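PDB 3KD4: putative protease from Parabacteroides distasonis ATCC 8503, which is of unconfirmed function but is probably an exported hydrolase, possibly a protease, with two regions belonging to families of unknown function. Local coordinates for residues A191-N196 and R413-E418; T137-E142 and I184-R189; S421-E426 and I472-Q477; I448-G453 and R488-E493. All coordinates share one frame; numbering follows the deposited sequence. Where two conformers were deposited one is given.

Contact 1 stands between the other three, about 16 Å centre to centre from contact 2 and about 17 Å from contacts 3 and 4. Contact 2 ties the start of the linker after strand 174-184 to the N-terminal sheet, and Q193 of contact 1 reaches back to S188 O. On the other side E418 packs on Q477 of contact 3, and F417 on I491 of contact 4. Contacts 3 and 4, with centres about 10 Å apart, share the C-terminal sheet: L474 touches L490, and N475 N is probably hydrogen-bonded to F452 O (2.8 Å). Contacts 2 and 3 remain about 16 Å apart at their nearest atoms. A glycerol, probably from crystallisation, lies beside P194.

Contact 1. Residues A191-N196 and R413-E418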
loop_
_atom_site.group_PDB
_atom_site.type_symbol
_atom_site.label_atom_id
_atom_site.label_comp_id
_atom_site.label_asym_id
_atom_site.label_seq_id
_atom_site.Cartn_x
_atom_site.Cartn_y
_atom_site.Cartn_z
ATOM N N ALA A 191 -14.584 -4.065 -0.289
ATOM C CA ALA A 191 -13.356 -4.216 -1.061
ATOM C C ALA A 191 -13.196 -3.015 -1.984
ATOM O O ALA A 191 -14.146 -2.286 -2.224
ATOM C CB ALA A 191 -13.381 -5.548 -1.873
ATOM N N PHE A 192 -11.991 -2.811 -2.498
ATOM C CA PHE A 192 -11.728 -1.805 -3.543
ATOM C C PHE A 192 -12.073 -0.361 -3.172
ATOM O O PHE A 192 -12.380 0.465 -4.031
ATOM C CB PHE A 192 -12.436 -2.214 -4.844
ATOM C CG PHE A 192 -12.288 -3.657 -5.156
ATOM C CD1 PHE A 192 -11.029 -4.196 -5.395
ATOM C CD2 PHE A 192 -13.381 -4.483 -5.206
ATOM C CE1 PHE A 192 -10.885 -5.549 -5.680
ATOM C CE2 PHE A 192 -13.236 -5.812 -5.488
ATOM C CZ PHE A 192 -11.989 -6.344 -5.732
ATOM N N GLN A 193 -11.971 -0.051 -1.885
ATOM C CA GLN A 193 -11.999 1.327 -1.450
ATOM C C GLN A 193 -10.679 1.996 -1.870
ATOM O O GLN A 193 -9.684 1.310 -2.118
ATOM C CB GLN A 193 -12.147 1.395 0.069
ATOM C CG GLN A 193 -13.489 0.858 0.548
ATOM C CD GLN A 193 -13.599 0.919 2.074
ATOM O OE1 GLN A 193 -13.726 1.994 2.634
ATOM N NE2 GLN A 193 -13.546 -0.231 2.728
ATOM N N PRO A 194 -10.667 3.321 -1.924
ATOM C CA PRO A 194 -9.444 3.997 -2.303
ATOM C C PRO A 194 -8.286 3.650 -1.374
ATOM O O PRO A 194 -8.472 3.472 -0.166
ATOM C CB PRO A 194 -9.797 5.484 -2.186
ATOM C CG PRO A 194 -11.234 5.541 -2.167
ATOM C CD PRO A 194 -11.744 4.271 -1.623
ATOM N N LYS A 195 -7.110 3.512 -1.962
ATOM C CA LYS A 195 -5.918 3.240 -1.209
ATOM C C LYS A 195 -5.753 4.257 -0.077
ATOM O O LYS A 195 -5.420 3.890 1.054
ATOM C CB LYS A 195 -4.709 3.282 -2.129
ATOM C CG LYS A 195 -3.388 3.021 -1.414
ATOM C CD LYS A 195 -2.231 2.978 -2.418
ATOM C CE LYS A 195 -0.900 2.691 -1.720
ATOM N NZ LYS A 195 0.134 2.383 -2.753
ATOM N N ASN A 196 -6.014 5.517 -0.369
ATOM C CA ASN A 196 -6.026 6.543 0.670
ATOM C C ASN A 196 -7.441 7.082 0.883
ATOM O O ASN A 196 -8.011 7.763 0.026
ATOM C CB ASN A 196 -5.024 7.631 0.295
ATOM C CG ASN A 196 -3.623 7.063 0.167
ATOM O OD1 ASN A 196 -3.124 6.425 1.115
ATOM N ND2 ASN A 196 -3.018 7.209 -1.002
ATOM N N ARG A 413 -23.242 -0.255 -2.978
ATOM C CA ARG A 413 -21.960 0.286 -2.620
ATOM C C ARG A 413 -22.158 1.551 -1.821
ATOM O O ARG A 413 -22.978 2.397 -2.180
ATOM C CB ARG A 413 -21.192 0.563 -3.903
ATOM C CG ARG A 413 -19.828 1.135 -3.696
ATOM C CD ARG A 413 -18.754 0.158 -3.940
ATOM N NE ARG A 413 -17.502 0.648 -3.351
ATOM C CZ ARG A 413 -16.503 -0.133 -2.974
ATOM N NH1 ARG A 413 -16.579 -1.441 -3.148
ATOM N NH2 ARG A 413 -15.422 0.393 -2.415
ATOM N N SER A 414 -21.442 1.660 -0.707
ATOM C CA SER A 414 -21.532 2.835 0.133
ATOM C C SER A 414 -20.304 3.722 0.032
ATOM O O SER A 414 -20.405 4.916 0.243
ATOM C CB SER A 414 -21.762 2.414 1.569
ATOM O OG SER A 414 -20.534 2.078 2.179
ATOM N N ASN A 415 -19.142 3.153 -0.285
ATOM C CA ASN A 415 -17.899 3.932 -0.345
ATOM C C ASN A 415 -17.399 4.093 -1.762
ATOM O O ASN A 415 -17.865 3.408 -2.669
ATOM C CB ASN A 415 -16.832 3.260 0.505
ATOM C CG ASN A 415 -17.196 3.269 1.966
ATOM O OD1 ASN A 415 -17.704 2.292 2.507
ATOM N ND2 ASN A 415 -17.014 4.404 2.589
ATOM N N LEU A 416 -16.461 5.011 -1.950
ATOM C CA LEU A 416 -15.790 5.150 -3.225
ATOM C C LEU A 416 -15.220 3.845 -3.650
ATOM O O LEU A 416 -14.737 3.073 -2.822
ATOM C CB LEU A 416 -14.664 6.162 -3.164
ATOM C CG LEU A 416 -15.075 7.630 -3.012
ATOM C CD1 LEU A 416 -13.798 8.488 -2.958
ATOM C CD2 LEU A 416 -15.981 8.081 -4.157
ATOM N N PHE A 417 -15.281 3.633 -4.962
ATOM C CA PHE A 417 -14.771 2.460 -5.629
ATOM C C PHE A 417 -13.547 2.861 -6.449
ATOM O O PHE A 417 -13.626 3.814 -7.215
ATOM C CB PHE A 417 -15.880 1.943 -6.539
ATOM C CG PHE A 417 -15.529 0.712 -7.274
ATOM C CD1 PHE A 417 -15.249 -0.444 -6.590
ATOM C CD2 PHE A 417 -15.489 0.696 -8.652
ATOM C CE1 PHE A 417 -14.920 -1.609 -7.276
ATOM C CE2 PHE A 417 -15.169 -0.495 -9.349
ATOM C CZ PHE A 417 -14.874 -1.625 -8.644
ATOM N N GLU A 418 -12.433 2.162 -6.296
ATOM C CA GLU A 418 -11.179 2.541 -6.980
ATOM C C GLU A 418 -10.562 1.393 -7.707
ATOM O O GLU A 418 -10.427 0.312 -7.152
ATOM C CB GLU A 418 -10.156 3.074 -5.940
ATOM C CG GLU A 418 -8.884 3.705 -6.536
ATOM C CD GLU A 418 -7.999 4.291 -5.465
ATOM O OE1 GLU A 418 -8.153 5.484 -5.195
ATOM O OE2 GLU A 418 -7.192 3.556 -4.860
HETATM O O HOH W 1 -6.400 6.342 -3.313
#
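R413 reaches across to the linker 191-196 and holds A191 O with two nitrogens. From CB its chain leaves with CG anti to the backbone N (chi1 180°), bends at chi2 (106°), and brings CD up to a guanidinium whose one face lies over F417 CD1. NE turns back to N415 O of its own segment, 2.9 Å away. NH1 meets A191 O at 2.7 Å, in the guanidinium plane, and NH2 meets the same oxygen at 3.0 Å. NH2 also donates to L416 O, so the group is fixed in rotation by bonds to both segments.

Farther along, E418 N donates to F192 O at 2.8 Å, while F192 CB packs on F417 CE1. P194 lays CG against L416 CB at 3.6 Å, the two side chains crossing at about a right angle. The extended E418 side chain passes P194 and accepts from K195 N at its OE2 (2.9 Å), met from above the carboxylate plane. R349 makes a salt bridge to that oxygen and Q478 a hydrogen bond to OE1, so the buried carboxylate is well satisfied. The linker thus lies along strand 417-418, whose F417 packs on helix 481-495 and whose backbone pairs with F479 of strand 478-479.

Contact 2. Residues T137-E142 and I184-R189; sequences TSPVKE and IPASSR
V140 and I184 exchange two backbone hydrogen bonds, the mark of an antiparallel hydrogen-bonded pair. I184 N reaches V140 O at 2.8 Å, and V140 N reaches I184 O at 3.0 Å, the latter nearly straight at 167° and in the carbonyl plane. They join the beginning of strand 140-150 to the end of strand 174-184 in the large N-terminal sheet. Past this pair no direct main-chain bond joins 137-142 to 184-189, though S187 bonds to the backbone of E136, and water takes over: one molecule donates to both T137 O (2.7 Å) and S187 O (3.0 Å).

V140 CB faces I184 CB at 4.1 Å on one side of the sheet; with CG1 beside its backbone N (chi1 -52°), I184 carries CD1 back toward V140. The methyl of A186 sits 3.4 Å from T137 O and touches P139 CD. S187 OG lies near T137 CA, but its hydrogen bond goes to E136 O, whereas the hydroxyls of T137 and S138 both bond to Y43. P139 and P185 have no amide hydrogen to give, and pairing stops at the ends of these two inner strands: between the segments a water bridge and small apolar contacts replace direct bonds.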
loop_
_atom_site.group_PDB
_atom_site.type_symbol
_atom_site.label_atom_id
_atom_site.label_comp_id
_atom_site.label_asym_id
_atom_site.label_seq_id
_atom_site.Cartn_x
_atom_site.Cartn_y
_atom_site.Cartn_z
ATOM N N THR A 137 -10.927 -1.047 12.690
ATOM C CA THR A 137 -11.910 -1.960 12.105
ATOM C C THR A 137 -13.127 -2.114 13.022
ATOM O O THR A 137 -14.156 -2.620 12.619
ATOM C CB THR A 137 -11.246 -3.341 11.817
ATOM O OG1 THR A 137 -10.633 -3.818 13.009
ATOM C CG2 THR A 137 -10.137 -3.207 10.731
ATOM N N SER A 138 -12.988 -1.692 14.272
ATOM C CA SER A 138 -14.120 -1.518 15.177
ATOM C C SER A 138 -14.305 -0.022 15.469
ATOM O O SER A 138 -13.334 0.768 15.379
ATOM C CB SER A 138 -13.814 -2.268 16.485
ATOM O OG SER A 138 -13.685 -3.662 16.272
ATOM N N PRO A 139 -15.510 0.372 15.873
ATOM C CA PRO A 139 -15.715 1.762 16.299
ATOM C C PRO A 139 -14.845 2.184 17.500
ATOM O O PRO A 139 -14.504 1.357 18.377
ATOM C CB PRO A 139 -17.186 1.813 16.734
ATOM C CG PRO A 139 -17.755 0.438 16.511
ATOM C CD PRO A 139 -16.684 -0.495 16.138
ATOM N N VAL A 140 -14.511 3.467 17.521
ATOM C CA VAL A 140 -13.744 4.084 18.607
ATOM C C VAL A 140 -14.636 5.160 19.218
ATOM O O VAL A 140 -14.968 6.160 18.559
ATOM C CB VAL A 140 -12.397 4.678 18.124
ATOM C CG1 VAL A 140 -11.660 5.325 19.313
ATOM C CG2 VAL A 140 -11.534 3.600 17.451
ATOM N N LYS A 141 -15.031 4.949 20.465
ATOM C CA LYS A 141 -15.952 5.856 21.144
ATOM C C LYS A 141 -15.286 7.187 21.445
ATOM O O LYS A 141 -15.903 8.231 21.312
ATOM C CB LYS A 141 -16.474 5.199 22.430
ATOM C CG LYS A 141 -17.451 6.034 23.243
ATOM C CD LYS A 141 -18.707 6.355 22.435
ATOM C CE LYS A 141 -19.864 6.893 23.287
ATOM N NZ LYS A 141 -20.919 7.465 22.394
ATOM N N GLU A 142 -14.021 7.135 21.852
ATOM C CA GLU A 142 -13.232 8.325 22.163
ATOM C C GLU A 142 -11.762 8.082 21.885
ATOM O O GLU A 142 -11.161 7.124 22.406
ATOM C CB GLU A 142 -13.373 8.702 23.632
ATOM C CG GLU A 142 -12.611 9.986 24.037
ATOM C CD GLU A 142 -12.663 10.212 25.549
ATOM O OE1 GLU A 142 -11.833 9.622 26.270
ATOM O OE2 GLU A 142 -13.534 10.980 26.008
ATOM N N ILE A 184 -15.818 7.531 16.304
ATOM C CA ILE A 184 -15.243 7.249 15.000
ATOM C C ILE A 184 -15.859 5.914 14.526
ATOM O O ILE A 184 -15.710 4.879 15.190
ATOM C CB ILE A 184 -13.733 7.061 15.022
ATOM C CG1 ILE A 184 -13.017 8.231 15.719
ATOM C CG2 ILE A 184 -13.198 6.863 13.560
ATOM C CD1 ILE A 184 -11.457 8.031 15.857
ATOM N N PRO A 185 -16.541 5.931 13.371
ATOM C CA PRO A 185 -17.127 4.696 12.885
ATOM C C PRO A 185 -16.043 3.660 12.578
ATOM O O PRO A 185 -14.897 4.021 12.374
ATOM C CB PRO A 185 -17.919 5.128 11.638
ATOM C CG PRO A 185 -17.428 6.429 11.258
ATOM C CD PRO A 185 -16.636 7.035 12.394
ATOM N N ALA A 186 -16.386 2.387 12.652
ATOM C CA ALA A 186 -15.530 1.316 12.146
ATOM C C ALA A 186 -15.234 1.595 10.662
ATOM O O ALA A 186 -16.088 2.107 9.961
ATOM C CB ALA A 186 -16.265 -0.035 12.254
ATOM N N SER A 187 -14.060 1.212 10.168
ATOM C CA SER A 187 -13.856 1.284 8.742
ATOM C C SER A 187 -14.785 0.279 8.043
ATOM O O SER A 187 -15.245 -0.680 8.644
ATOM C CB SER A 187 -12.396 1.074 8.407
ATOM O OG SER A 187 -11.914 -0.060 9.078
ATOM N N SER A 188 -15.094 0.540 6.783
ATOM C CA SER A 188 -15.970 -0.335 6.002
ATOM C C SER A 188 -15.198 -1.548 5.585
ATOM O O SER A 188 -14.001 -1.476 5.296
ATOM C CB SER A 188 -16.525 0.386 4.772
ATOM O OG SER A 188 -17.346 -0.483 3.988
ATOM N N ARG A 189 -15.889 -2.680 5.541
ATOM C CA ARG A 189 -15.282 -3.924 5.077
ATOM C C ARG A 189 -15.337 -3.994 3.526
ATOM O O ARG A 189 -14.835 -4.927 2.963
ATOM C CB ARG A 189 -16.005 -5.142 5.691
ATOM C CG ARG A 189 -16.081 -5.175 7.245
ATOM C CD ARG A 189 -17.233 -6.083 7.719
HETATM O O HOH W 2 -14.576 -3.235 9.980
HETATM O O HOH W 3 -12.913 3.329 14.310
#

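Contact 3. Residues S421-E426 and I472-Q477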
loop_
_atom_site.group_PDB
_atom_site.type_symbol
_atom_site.label_atom_id
_atom_site.label_comp_id
_atom_site.label_asym_id
_atom_site.label_seq_id
_atom_site.Cartn_x
_atom_site.Cartn_y
_atom_site.Cartn_z
ATOM N N SER A 421 -5.729 0.671 -11.835
ATOM C CA SER A 421 -5.226 1.515 -12.931
ATOM C C SER A 421 -6.316 1.715 -13.958
ATOM O O SER A 421 -7.320 1.011 -13.948
ATOM C CB SER A 421 -4.043 0.859 -13.641
ATOM O OG SER A 421 -4.456 -0.236 -14.465
ATOM N N LEU A 422 -6.113 2.653 -14.861
ATOM C CA LEU A 422 -6.895 2.660 -16.090
ATOM C C LEU A 422 -6.389 1.473 -16.911
ATOM O O LEU A 422 -5.258 0.988 -16.696
ATOM C CB LEU A 422 -6.739 3.948 -16.867
ATOM C CG LEU A 422 -7.104 5.207 -16.081
ATOM C CD1 LEU A 422 -6.943 6.436 -17.010
ATOM C CD2 LEU A 422 -8.497 5.124 -15.512
ATOM N N ILE A 423 -7.215 0.988 -17.841
ATOM C CA ILE A 423 -6.819 -0.179 -18.579
ATOM C C ILE A 423 -7.522 -0.223 -19.929
ATOM O O ILE A 423 -8.651 0.323 -20.109
ATOM C CB ILE A 423 -7.121 -1.470 -17.757
ATOM C CG1 ILE A 423 -6.317 -2.655 -18.306
ATOM C CG2 ILE A 423 -8.657 -1.736 -17.727
ATOM C CD1 ILE A 423 -5.777 -3.593 -17.247
ATOM N N ARG A 424 -6.823 -0.854 -20.868
ATOM C CA ARG A 424 -7.360 -1.160 -22.181
ATOM C C ARG A 424 -6.901 -2.551 -22.543
ATOM O O ARG A 424 -5.679 -2.828 -22.566
ATOM C CB ARG A 424 -6.847 -0.188 -23.233
ATOM C CG ARG A 424 -7.104 1.272 -22.947
ATOM C CD ARG A 424 -6.390 2.161 -23.970
ATOM N NE ARG A 424 -7.144 2.428 -25.195
ATOM C CZ ARG A 424 -7.088 1.668 -26.276
ATOM N NH1 ARG A 424 -6.330 0.584 -26.266
ATOM N NH2 ARG A 424 -7.786 1.991 -27.361
ATOM N N GLU A 425 -7.857 -3.437 -22.824
ATOM C CA GLU A 425 -7.509 -4.816 -23.172
ATOM C C GLU A 425 -8.169 -5.266 -24.463
ATOM O O GLU A 425 -9.322 -4.926 -24.732
ATOM C CB GLU A 425 -7.893 -5.788 -22.062
ATOM C CG GLU A 425 -7.654 -5.284 -20.687
ATOM C CD GLU A 425 -7.721 -6.353 -19.629
ATOM O OE1 GLU A 425 -7.962 -7.546 -19.948
ATOM O OE2 GLU A 425 -7.520 -5.977 -18.451
ATOM N N GLU A 426 -7.424 -6.033 -25.249
ATOM C CA GLU A 426 -7.969 -6.694 -26.417
ATOM C C GLU A 426 -7.532 -8.144 -26.414
ATOM O O GLU A 426 -6.328 -8.427 -26.312
ATOM C CB GLU A 426 -7.500 -6.023 -27.684
ATOM C CG GLU A 426 -7.931 -6.773 -28.929
ATOM C CD GLU A 426 -7.317 -6.195 -30.179
ATOM O OE1 GLU A 426 -6.066 -6.211 -30.290
ATOM O OE2 GLU A 426 -8.081 -5.704 -31.030
ATOM N N ILE A 472 -12.075 -4.250 -23.714
ATOM C CA ILE A 472 -12.563 -3.425 -22.609
ATOM C C ILE A 472 -11.676 -2.211 -22.445
ATOM O O ILE A 472 -10.466 -2.336 -22.576
ATOM C CB ILE A 472 -12.682 -4.209 -21.289
ATOM C CG1 ILE A 472 -13.194 -3.281 -20.154
ATOM C CG2 ILE A 472 -11.360 -4.961 -20.906
ATOM C CD1 ILE A 472 -13.611 -4.027 -18.893
ATOM N N GLU A 473 -12.270 -1.039 -22.203
ATOM C CA GLU A 473 -11.499 0.115 -21.775
ATOM C C GLU A 473 -12.181 0.711 -20.560
ATOM O O GLU A 473 -13.415 0.819 -20.523
ATOM C CB GLU A 473 -11.358 1.155 -22.877
ATOM C CG GLU A 473 -12.680 1.708 -23.347
ATOM C CD GLU A 473 -12.541 2.754 -24.454
ATOM O OE1 GLU A 473 -11.685 2.576 -25.361
ATOM O OE2 GLU A 473 -13.313 3.743 -24.412
ATOM N N LEU A 474 -11.386 1.030 -19.545
ATOM C CA LEU A 474 -11.876 1.711 -18.391
ATOM C C LEU A 474 -11.050 2.996 -18.272
ATOM O O LEU A 474 -9.811 2.956 -18.189
ATOM C CB LEU A 474 -11.791 0.813 -17.148
ATOM C CG LEU A 474 -12.611 -0.473 -17.108
ATOM C CD1 LEU A 474 -12.337 -1.263 -15.791
ATOM C CD2 LEU A 474 -14.126 -0.221 -17.258
ATOM N N ASN A 475 -11.743 4.136 -18.298
ATOM C CA ASN A 475 -11.101 5.448 -18.451
ATOM C C ASN A 475 -11.198 6.382 -17.244
ATOM O O ASN A 475 -10.875 7.530 -17.345
ATOM C CB ASN A 475 -11.689 6.155 -19.654
ATOM C CG ASN A 475 -11.593 5.326 -20.923
ATOM O OD1 ASN A 475 -10.528 4.772 -21.244
ATOM N ND2 ASN A 475 -12.711 5.242 -21.670
ATOM N N LYS A 476 -11.647 5.886 -16.109
ATOM C CA LYS A 476 -11.722 6.673 -14.870
ATOM C C LYS A 476 -11.297 5.711 -13.760
ATOM O O LYS A 476 -11.527 4.520 -13.858
ATOM C CB LYS A 476 -13.152 7.194 -14.673
ATOM C CG LYS A 476 -13.391 8.050 -13.466
ATOM C CD LYS A 476 -14.802 8.659 -13.532
ATOM C CE LYS A 476 -15.297 9.307 -12.231
ATOM N NZ LYS A 476 -14.256 10.093 -11.485
ATOM N N GLN A 477 -10.656 6.235 -12.716
ATOM C CA GLN A 477 -10.122 5.438 -11.628
ATOM C C GLN A 477 -11.016 5.331 -10.398
ATOM O O GLN A 477 -10.990 4.318 -9.724
ATOM C CB GLN A 477 -8.830 6.073 -11.139
ATOM C CG GLN A 477 -7.693 5.883 -12.040
ATOM C CD GLN A 477 -6.528 6.718 -11.645
ATOM O OE1 GLN A 477 -5.527 6.173 -11.176
ATOM N NE2 GLN A 477 -6.648 8.077 -11.810
#
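Two neighbouring strands of the C-terminal mixed sheet, 423-433 and 465-474, pair here in antiparallel fashion, their short segments 178° apart in direction. I423 and L474 form one hydrogen-bonded pair, with L474 N to I423 O at 2.9 Å and a longer return bond from I423 N to L474 O at 3.3 Å. E425 and I472 form the next, E425 N lying 2.8 Å from I472 O. On this face I472 CG2 lies alongside CB and CG of E425, CG being 3.7 Å away, while I423 CG2 lies beside L474 CB. Strand 370-380 flanks 423-433 on its other side, and helix 481-495 covers the face, with W494 on E425 and I472. E425 OE2 bonds to I401 N.

R424 and E473 make the non-hydrogen-bonded pair between them, on the other face. R424 has two conformers, so its NH1 bond to Q371 OE1 is doubtful. Just before strand 423-433 begins and beyond the end of 465-474, L422 takes over: CG stands beside the backbone N (chi1 -57°), which sends CD2 across to K476 N at 3.3 Å and to Q477 CG at 3.6 Å. With an alanine here, both methyls go, and a gap would probably open against K476 and Q477.

Contact 4. Residues I448-G453 and R488-E493; sequences ISKPFG and RSLIHE
I448 sends its two branches to different parts of helix 481-495. CG1 is anti to the backbone N (chi1 178°) and carries CD1 to S489, 3.6 Å from OG; CG2, between the backbone N and the carbonyl carbon, is pressed against E493. The glutamate bends at chi2 (115°), and this kink folds its carboxylate back over the isoleucine: I448 CG2 lies 3.4 Å from E493 OE2 and is also touched by CB and CG, the two side chains sliding past each other in opposite directions. An alanine in place of E493 would probably strip this cover from I448 CG2 and leave a gap between strand and helix.

L490 reaches in from the helix with both methyls at work. CD2 meets I448 O and K450 CG, at 3.7 and 3.8 Å, and CD1 rests on G453 CA at 3.5 Å. G453 closes a type I turn that begins at K450. The lysine chain bends to bring CE to within 3.5 Å of S489 OG. Its NZ donates to a water at 2.8 Å; that water in turn makes only a weak bond to S489 OG, whose main partner is D486 O.

Strand 446-450 is one of the two outermost strands of the C-terminal sheet within this chain, and helix segment 488-493 runs roughly antiparallel to strand segment 448-450 (153°), with axes 8.9 Å apart. L490 and I491 continue inward onto L474 of strand 465-474, while I448 and E493 both touch V455 of strand 453-462.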
loop_
_atom_site.group_PDB
_atom_site.type_symbol
_atom_site.label_atom_id
_atom_site.label_comp_id
_atom_site.label_asym_id
_atom_site.label_seq_id
_atom_site.Cartn_x
_atom_site.Cartn_y
_atom_site.Cartn_z
ATOM N N ILE A 448 -21.459 -2.719 -24.829
ATOM C CA ILE A 448 -21.988 -1.999 -23.690
ATOM C C ILE A 448 -21.125 -0.743 -23.521
ATOM O O ILE A 448 -19.902 -0.807 -23.403
ATOM C CB ILE A 448 -22.040 -2.869 -22.411
ATOM C CG1 ILE A 448 -22.563 -2.016 -21.250
ATOM C CG2 ILE A 448 -20.655 -3.508 -22.117
ATOM C CD1 ILE A 448 -22.995 -2.793 -20.028
ATOM N N SER A 449 -21.768 0.404 -23.587
ATOM C CA SER A 449 -21.068 1.665 -23.573
ATOM C C SER A 449 -21.587 2.543 -22.442
ATOM O O SER A 449 -22.796 2.746 -22.300
ATOM C CB SER A 449 -21.266 2.354 -24.914
ATOM O OG SER A 449 -20.302 3.362 -25.038
ATOM N N LYS A 450 -20.676 3.061 -21.636
ATOM C CA LYS A 450 -21.045 3.838 -20.468
ATOM C C LYS A 450 -20.176 5.068 -20.456
ATOM O O LYS A 450 -19.234 5.173 -21.244
ATOM C CB LYS A 450 -20.820 3.023 -19.178
ATOM C CG LYS A 450 -21.787 1.843 -19.000
ATOM C CD LYS A 450 -23.253 2.227 -18.930
ATOM C CE LYS A 450 -24.101 0.979 -18.824
ATOM N NZ LYS A 450 -25.555 1.244 -18.786
ATOM N N PRO A 451 -20.482 6.011 -19.562
ATOM C CA PRO A 451 -19.706 7.249 -19.592
ATOM C C PRO A 451 -18.192 7.070 -19.393
ATOM O O PRO A 451 -17.441 7.863 -19.908
ATOM C CB PRO A 451 -20.310 8.066 -18.445
ATOM C CG PRO A 451 -21.719 7.528 -18.278
ATOM C CD PRO A 451 -21.630 6.093 -18.624
ATOM N N PHE A 452 -17.746 6.033 -18.701
ATOM C CA PHE A 452 -16.320 5.943 -18.371
ATOM C C PHE A 452 -15.671 4.687 -18.935
ATOM O O PHE A 452 -14.537 4.366 -18.598
ATOM C CB PHE A 452 -16.153 6.096 -16.853
ATOM C CG PHE A 452 -16.607 7.440 -16.347
ATOM C CD1 PHE A 452 -15.990 8.621 -16.810
ATOM C CD2 PHE A 452 -17.687 7.552 -15.473
ATOM C CE1 PHE A 452 -16.441 9.901 -16.386
ATOM C CE2 PHE A 452 -18.142 8.807 -15.036
ATOM C CZ PHE A 452 -17.507 9.983 -15.487
ATOM N N GLY A 453 -16.363 3.998 -19.847
ATOM C CA GLY A 453 -15.725 2.877 -20.533
ATOM C C GLY A 453 -16.638 2.145 -21.487
ATOM O O GLY A 453 -17.751 2.579 -21.738
ATOM N N ARG A 488 -19.611 -1.114 -12.761
ATOM C CA ARG A 488 -19.843 -2.492 -12.408
ATOM C C ARG A 488 -20.430 -3.254 -13.596
ATOM O O ARG A 488 -20.051 -4.378 -13.856
ATOM C CB ARG A 488 -20.765 -2.582 -11.213
ATOM C CG ARG A 488 -21.121 -4.007 -10.822
ATOM C CD ARG A 488 -21.984 -3.925 -9.626
ATOM N NE ARG A 488 -22.460 -5.224 -9.202
ATOM C CZ ARG A 488 -23.680 -5.710 -9.455
ATOM N NH1 ARG A 488 -24.577 -5.016 -10.167
ATOM N NH2 ARG A 488 -24.011 -6.915 -8.987
ATOM N N SER A 489 -21.340 -2.641 -14.327
ATOM C CA SER A 489 -21.903 -3.330 -15.487
ATOM C C SER A 489 -20.830 -3.588 -16.567
ATOM O O SER A 489 -20.828 -4.640 -17.164
ATOM C CB SER A 489 -23.142 -2.596 -16.010
ATOM O OG SER A 489 -22.785 -1.403 -16.675
ATOM N N LEU A 490 -19.852 -2.686 -16.725
ATOM C CA LEU A 490 -18.746 -2.916 -17.647
ATOM C C LEU A 490 -17.902 -4.080 -17.200
ATOM O O LEU A 490 -17.590 -5.002 -17.995
ATOM C CB LEU A 490 -17.861 -1.655 -17.794
ATOM C CG LEU A 490 -18.512 -0.390 -18.362
ATOM C CD1 LEU A 490 -17.536 0.836 -18.362
ATOM C CD2 LEU A 490 -19.052 -0.633 -19.791
ATOM N N ILE A 491 -17.514 -4.048 -15.917
ATOM C CA ILE A 491 -16.590 -5.048 -15.384
ATOM C C ILE A 491 -17.266 -6.410 -15.451
ATOM O O ILE A 491 -16.668 -7.413 -15.847
ATOM C CB ILE A 491 -16.114 -4.720 -13.923
ATOM C CG1 ILE A 491 -15.243 -3.464 -13.947
ATOM C CG2 ILE A 491 -15.363 -5.913 -13.332
ATOM C CD1 ILE A 491 -15.164 -2.707 -12.571
ATOM N N HIS A 492 -18.527 -6.428 -15.082
ATOM C CA HIS A 492 -19.299 -7.655 -15.152
ATOM C C HIS A 492 -19.450 -8.182 -16.608
ATOM O O HIS A 492 -19.388 -9.379 -16.851
ATOM C CB HIS A 492 -20.654 -7.406 -14.491
ATOM C CG HIS A 492 -21.614 -8.538 -14.628
ATOM N ND1 HIS A 492 -21.456 -9.728 -13.945
ATOM C CD2 HIS A 492 -22.766 -8.651 -15.329
ATOM C CE1 HIS A 492 -22.449 -10.542 -14.259
ATOM N NE2 HIS A 492 -23.265 -9.909 -15.086
ATOM N N GLU A 493 -19.637 -7.284 -17.569
ATOM C CA GLU A 493 -19.739 -7.718 -18.973
ATOM C C GLU A 493 -18.458 -8.428 -19.376
ATOM O O GLU A 493 -18.497 -9.451 -20.078
ATOM C CB GLU A 493 -20.036 -6.552 -19.916
ATOM C CG GLU A 493 -20.320 -7.013 -21.371
ATOM C CD GLU A 493 -21.742 -6.726 -21.828
ATOM O OE1 GLU A 493 -22.654 -6.694 -20.996
ATOM O OE2 GLU A 493 -21.923 -6.515 -23.041
HETATM O O HOH W 4 -25.481 0.722 -16.017
#